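Local coordinates for protein TRAP dicarboxylate transporter-DctP subunit (PDB 4N6D) that probably binds a small organic acid in the periplasm and hands it to a TRAP-type membrane transporter, at residues T194-F207 against F218-T230. Sequence-based numbering, arbitrary orientation.
Sequences TPEALQKGVVKGLF and FAEICRYETETNT
In one lobe of this TRAP solute-binding fold, a mostly buried apolar contact runs out to the surface at I221 and Q199. F218 packs between helix 194-200 and L206 of strand 205-208, and I221 packs on the helix. Strand 151-154 lies between strands 205-208 and 224-226 in a mixed sheet, so those two strands do not pair directly. The F218 ring is the hub of the helix side of the contact. L206 CD1 sits over one face, 3.9 Å from the ring centroid and 15° off the normal, a CH-pi contact. L198 CD1 meets the ring obliquely, 3.8 Å from F218 CD1, and T194 CG2 lies 4.0 Å from F218 CE1. I221 CG2 touches L198 CB at 3.8 Å, and its CD1 lies against P195 O and crosses the end of Q199 at about a right angle. With C222 SG anti to its carbonyl carbon (chi1 -59°), the sulfur rests on both methyls of L198, 3.9 Å from L198 CD1. Further along, F207 presents its ring edge to T230, with CZ 3.2 Å from T230 OG1. That hydroxyl also shares a 2.8 Å hydrogen bond with T228 OG1. L175 of helix 173-181 touches both F207 and T230. No hydrogen bond crosses between the segments, which implies that their direct cohesion is mainly apolar packing.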
loop_
_atom_site.group_PDB
_atom_site.type_symbol
_atom_site.label_atom_id
_atom_site.label_comp_id
_atom_site.label_asym_id
_atom_site.label_seq_id
_atom_site.Cartn_x
_atom_site.Cartn_y
_atom_site.Cartn_z
ATOM N N THR A 194 -5.917 17.267 -11.540
ATOM C CA THR A 194 -5.394 17.830 -10.300
ATOM C C THR A 194 -4.373 18.942 -10.538
ATOM O O THR A 194 -4.440 19.981 -9.878
ATOM C CB THR A 194 -4.867 16.720 -9.435
ATOM O OG1 THR A 194 -5.886 15.713 -9.342
ATOM C CG2 THR A 194 -4.528 17.225 -8.034
ATOM N N PRO A 195 -3.469 18.757 -11.514
ATOM C CA PRO A 195 -2.536 19.845 -11.846
ATOM C C PRO A 195 -3.231 21.181 -12.113
ATOM O O PRO A 195 -2.817 22.210 -11.577
ATOM C CB PRO A 195 -1.841 19.341 -13.116
ATOM C CG PRO A 195 -1.925 17.843 -13.013
ATOM C CD PRO A 195 -3.219 17.543 -12.314
ATOM N N GLU A 196 -4.280 21.176 -12.920
ATOM C CA GLU A 196 -4.952 22.429 -13.272
ATOM C C GLU A 196 -5.698 22.960 -12.057
ATOM O O GLU A 196 -5.720 24.176 -11.787
ATOM C CB GLU A 196 -5.925 22.217 -14.437
ATOM C CG GLU A 196 -6.447 23.510 -15.053
ATOM C CD GLU A 196 -7.677 23.292 -15.925
ATOM O OE1 GLU A 196 -7.700 22.293 -16.673
ATOM O OE2 GLU A 196 -8.618 24.121 -15.862
ATOM N N ALA A 197 -6.316 22.029 -11.335
ATOM C CA ALA A 197 -7.010 22.323 -10.088
ATOM C C ALA A 197 -6.086 22.975 -9.075
ATOM O O ALA A 197 -6.484 23.907 -8.377
ATOM C CB ALA A 197 -7.595 21.054 -9.510
ATOM N N LEU A 198 -4.855 22.479 -8.991
ATOM C CA LEU A 198 -3.872 23.042 -8.076
ATOM C C LEU A 198 -3.554 24.476 -8.504
ATOM O O LEU A 198 -3.532 25.399 -7.689
ATOM C CB LEU A 198 -2.597 22.198 -8.082
ATOM C CG LEU A 198 -2.641 20.891 -7.280
ATOM C CD1 LEU A 198 -1.495 19.967 -7.677
ATOM C CD2 LEU A 198 -2.606 21.197 -5.788
ATOM N N GLN A 199 -3.313 24.658 -9.791
ATOM C CA GLN A 199 -2.958 25.978 -10.302
ATOM C C GLN A 199 -4.079 26.986 -10.070
ATOM O O GLN A 199 -3.819 28.159 -9.795
ATOM C CB GLN A 199 -2.604 25.887 -11.787
ATOM C CG GLN A 199 -1.250 25.226 -12.021
ATOM C CD GLN A 199 -1.043 24.779 -13.454
ATOM O OE1 GLN A 199 -1.990 24.712 -14.237
ATOM N NE2 GLN A 199 0.204 24.465 -13.802
ATOM N N LYS A 200 -5.325 26.528 -10.174
ATOM C CA LYS A 200 -6.482 27.400 -9.991
ATOM C C LYS A 200 -6.843 27.586 -8.521
ATOM O O LYS A 200 -7.644 28.457 -8.181
ATOM C CB LYS A 200 -7.696 26.849 -10.745
ATOM C CG LYS A 200 -7.577 26.944 -12.272
ATOM C CD LYS A 200 -8.903 26.637 -12.964
ATOM C CE LYS A 200 -9.544 25.350 -12.444
ATOM N NZ LYS A 200 -8.608 24.194 -12.409
ATOM N N GLY A 201 -6.269 26.762 -7.652
ATOM C CA GLY A 201 -6.557 26.848 -6.233
ATOM C C GLY A 201 -7.769 26.031 -5.830
ATOM O O GLY A 201 -8.163 26.044 -4.666
ATOM N N VAL A 202 -8.353 25.314 -6.785
ATOM C CA VAL A 202 -9.451 24.384 -6.507
ATOM C C VAL A 202 -9.062 23.309 -5.479
ATOM O O VAL A 202 -9.854 22.950 -4.603
ATOM C CB VAL A 202 -9.945 23.724 -7.798
ATOM C CG1 VAL A 202 -10.971 22.646 -7.491
ATOM C CG2 VAL A 202 -10.537 24.786 -8.721
ATOM N N VAL A 203 -7.859 22.764 -5.605
ATOM C CA VAL A 203 -7.209 22.146 -4.455
ATOM C C VAL A 203 -5.863 22.826 -4.303
ATOM O O VAL A 203 -5.386 23.478 -5.236
ATOM C CB VAL A 203 -7.049 20.609 -4.562
ATOM C CG1 VAL A 203 -8.422 19.939 -4.571
ATOM C CG2 VAL A 203 -6.253 20.224 -5.789
ATOM N N LYS A 204 -5.263 22.683 -3.131
ATOM C CA LYS A 204 -3.999 23.344 -2.852
ATOM C C LYS A 204 -2.959 22.309 -2.429
ATOM O O LYS A 204 -1.895 22.661 -1.948
ATOM C CB LYS A 204 -4.196 24.421 -1.790
ATOM C CG LYS A 204 -5.181 25.537 -2.230
ATOM C CD LYS A 204 -5.360 26.588 -1.145
ATOM C CE LYS A 204 -6.171 27.779 -1.625
ATOM N NZ LYS A 204 -7.545 27.413 -2.040
ATOM N N GLY A 205 -3.281 21.034 -2.633
ATOM C CA GLY A 205 -2.327 19.960 -2.423
ATOM C C GLY A 205 -2.984 18.609 -2.616
ATOM O O GLY A 205 -4.146 18.523 -3.025
ATOM N N LEU A 206 -2.244 17.551 -2.333
ATOM C CA LEU A 206 -2.819 16.222 -2.399
ATOM C C LEU A 206 -2.276 15.318 -1.311
ATOM O O LEU A 206 -1.231 15.585 -0.724
ATOM C CB LEU A 206 -2.637 15.596 -3.785
ATOM C CG LEU A 206 -1.254 15.136 -4.240
ATOM C CD1 LEU A 206 -1.403 14.302 -5.495
ATOM C CD2 LEU A 206 -0.337 16.289 -4.516
ATOM N N PHE A 207 -3.026 14.258 -1.042
ATOM C CA PHE A 207 -2.712 13.311 0.018
ATOM C C PHE A 207 -2.439 11.996 -0.685
ATOM O O PHE A 207 -3.366 11.327 -1.199
ATOM C CB PHE A 207 -3.915 13.190 0.939
ATOM C CG PHE A 207 -3.582 12.881 2.384
ATOM C CD1 PHE A 207 -2.377 12.310 2.763
ATOM C CD2 PHE A 207 -4.534 13.136 3.357
ATOM C CE1 PHE A 207 -2.118 12.026 4.131
ATOM C CE2 PHE A 207 -4.293 12.859 4.699
ATOM C CZ PHE A 207 -3.079 12.306 5.084
ATOM N N PHE A 218 4.266 16.252 -9.673
ATOM C CA PHE A 218 3.566 17.128 -8.740
ATOM C C PHE A 218 4.492 18.100 -8.011
ATOM O O PHE A 218 4.044 19.125 -7.500
ATOM C CB PHE A 218 2.710 16.329 -7.760
ATOM C CG PHE A 218 1.396 15.913 -8.336
ATOM C CD1 PHE A 218 0.456 16.866 -8.679
ATOM C CD2 PHE A 218 1.102 14.583 -8.545
ATOM C CE1 PHE A 218 -0.748 16.494 -9.223
ATOM C CE2 PHE A 218 -0.104 14.209 -9.093
ATOM C CZ PHE A 218 -1.021 15.164 -9.433
ATOM N N ALA A 219 5.787 17.804 -7.974
ATOM C CA ALA A 219 6.737 18.666 -7.298
ATOM C C ALA A 219 6.874 20.023 -7.985
ATOM O O ALA A 219 7.307 20.975 -7.358
ATOM C CB ALA A 219 8.089 18.005 -7.213
ATOM N N GLU A 220 6.499 20.126 -9.263
ATOM C CA GLU A 220 6.603 21.415 -9.931
ATOM C C GLU A 220 5.705 22.426 -9.244
ATOM O O GLU A 220 6.034 23.603 -9.159
ATOM C CB GLU A 220 6.255 21.340 -11.418
ATOM C CG GLU A 220 6.476 22.678 -12.137
ATOM C CD GLU A 220 6.600 22.535 -13.629
ATOM O OE1 GLU A 220 6.180 21.493 -14.160
ATOM O OE2 GLU A 220 7.121 23.474 -14.271
ATOM N N ILE A 221 4.569 21.941 -8.760
ATOM C CA ILE A 221 3.552 22.781 -8.163
ATOM C C ILE A 221 3.574 22.730 -6.636
ATOM O O ILE A 221 3.438 23.763 -5.978
ATOM C CB ILE A 221 2.162 22.342 -8.652
ATOM C CG1 ILE A 221 2.074 22.486 -10.170
ATOM C CG2 ILE A 221 1.083 23.158 -7.960
ATOM C CD1 ILE A 221 0.790 21.918 -10.741
ATOM N N CYS A 222 3.755 21.532 -6.075
ATOM C CA CYS A 222 3.702 21.344 -4.628
ATOM C C CYS A 222 5.097 21.110 -4.116
ATOM O O CYS A 222 5.594 19.994 -4.174
ATOM C CB CYS A 222 2.858 20.133 -4.260
ATOM S SG CYS A 222 1.167 20.247 -4.860
ATOM N N ARG A 223 5.708 22.160 -3.586
ATOM C CA ARG A 223 7.098 22.101 -3.181
ATOM C C ARG A 223 7.313 22.014 -1.684
ATOM O O ARG A 223 8.432 22.205 -1.224
ATOM C CB ARG A 223 7.820 23.325 -3.744
ATOM C CG ARG A 223 7.709 23.347 -5.259
ATOM C CD ARG A 223 8.597 24.343 -5.922
ATOM N NE ARG A 223 8.289 24.383 -7.348
ATOM C CZ ARG A 223 8.979 25.081 -8.241
ATOM N NH1 ARG A 223 10.041 25.780 -7.861
ATOM N NH2 ARG A 223 8.611 25.069 -9.515
ATOM N N TYR A 224 6.233 21.760 -0.940
ATOM C CA TYR A 224 6.294 21.554 0.508
ATOM C C TYR A 224 5.631 20.228 0.834
ATOM O O TYR A 224 4.454 19.996 0.527
ATOM C CB TYR A 224 5.629 22.700 1.272
ATOM C CG TYR A 224 6.285 23.999 0.935
ATOM C CD1 TYR A 224 7.414 24.422 1.619
ATOM C CD2 TYR A 224 5.810 24.791 -0.108
ATOM C CE1 TYR A 224 8.048 25.601 1.304
ATOM C CE2 TYR A 224 6.441 25.974 -0.439
ATOM C CZ TYR A 224 7.570 26.365 0.271
ATOM O OH TYR A 224 8.217 27.539 -0.016
ATOM N N GLU A 225 6.421 19.339 1.421
ATOM C CA GLU A 225 6.012 17.966 1.607
ATOM C C GLU A 225 6.007 17.686 3.106
ATOM O O GLU A 225 7.073 17.650 3.748
ATOM C CB GLU A 225 6.985 17.025 0.898
ATOM C CG GLU A 225 7.687 17.610 -0.336
ATOM C CD GLU A 225 6.738 18.103 -1.430
ATOM O OE1 GLU A 225 5.523 17.814 -1.363
ATOM O OE2 GLU A 225 7.220 18.804 -2.370
ATOM N N THR A 226 4.820 17.487 3.663
ATOM C CA THR A 226 4.699 17.229 5.103
ATOM C C THR A 226 4.545 15.739 5.366
ATOM O O THR A 226 3.566 15.124 4.944
ATOM C CB THR A 226 3.523 18.016 5.681
ATOM O OG1 THR A 226 3.770 19.415 5.458
ATOM C CG2 THR A 226 3.385 17.756 7.181
ATOM N N GLU A 227 5.527 15.164 6.046
ATOM C CA GLU A 227 5.572 13.726 6.265
ATOM C C GLU A 227 4.753 13.350 7.493
ATOM O O GLU A 227 5.210 13.382 8.638
ATOM C CB GLU A 227 7.012 13.223 6.387
ATOM C CG GLU A 227 7.125 11.703 6.179
ATOM C CD GLU A 227 8.557 11.189 6.158
ATOM O OE1 GLU A 227 9.386 11.737 6.922
ATOM O OE2 GLU A 227 8.848 10.250 5.362
ATOM N N THR A 228 3.501 13.033 7.239
ATOM C CA THR A 228 2.570 12.611 8.274
ATOM C C THR A 228 2.568 11.090 8.468
ATOM O O THR A 228 2.096 10.601 9.503
ATOM C CB THR A 228 1.145 13.018 7.908
ATOM O OG1 THR A 228 0.829 12.496 6.608
ATOM C CG2 THR A 228 0.989 14.524 7.903
ATOM N N ASN A 229 3.081 10.349 7.487
ATOM C CA ASN A 229 3.101 8.881 7.549
ATOM C C ASN A 229 1.742 8.327 7.965
ATOM O O ASN A 229 1.613 7.532 8.907
ATOM C CB ASN A 229 4.211 8.377 8.493
ATOM C CG ASN A 229 5.569 8.336 7.815
ATOM O OD1 ASN A 229 5.667 7.970 6.645
ATOM N ND2 ASN A 229 6.612 8.759 8.526
ATOM N N THR A 230 0.726 8.715 7.213
ATOM C CA THR A 230 -0.638 8.517 7.693
ATOM C C THR A 230 -1.105 7.062 7.656
ATOM O O THR A 230 -1.532 6.514 8.665
ATOM C CB THR A 230 -1.592 9.451 6.953
ATOM O OG1 THR A 230 -1.248 10.794 7.295
ATOM C CG2 THR A 230 -3.017 9.189 7.371
#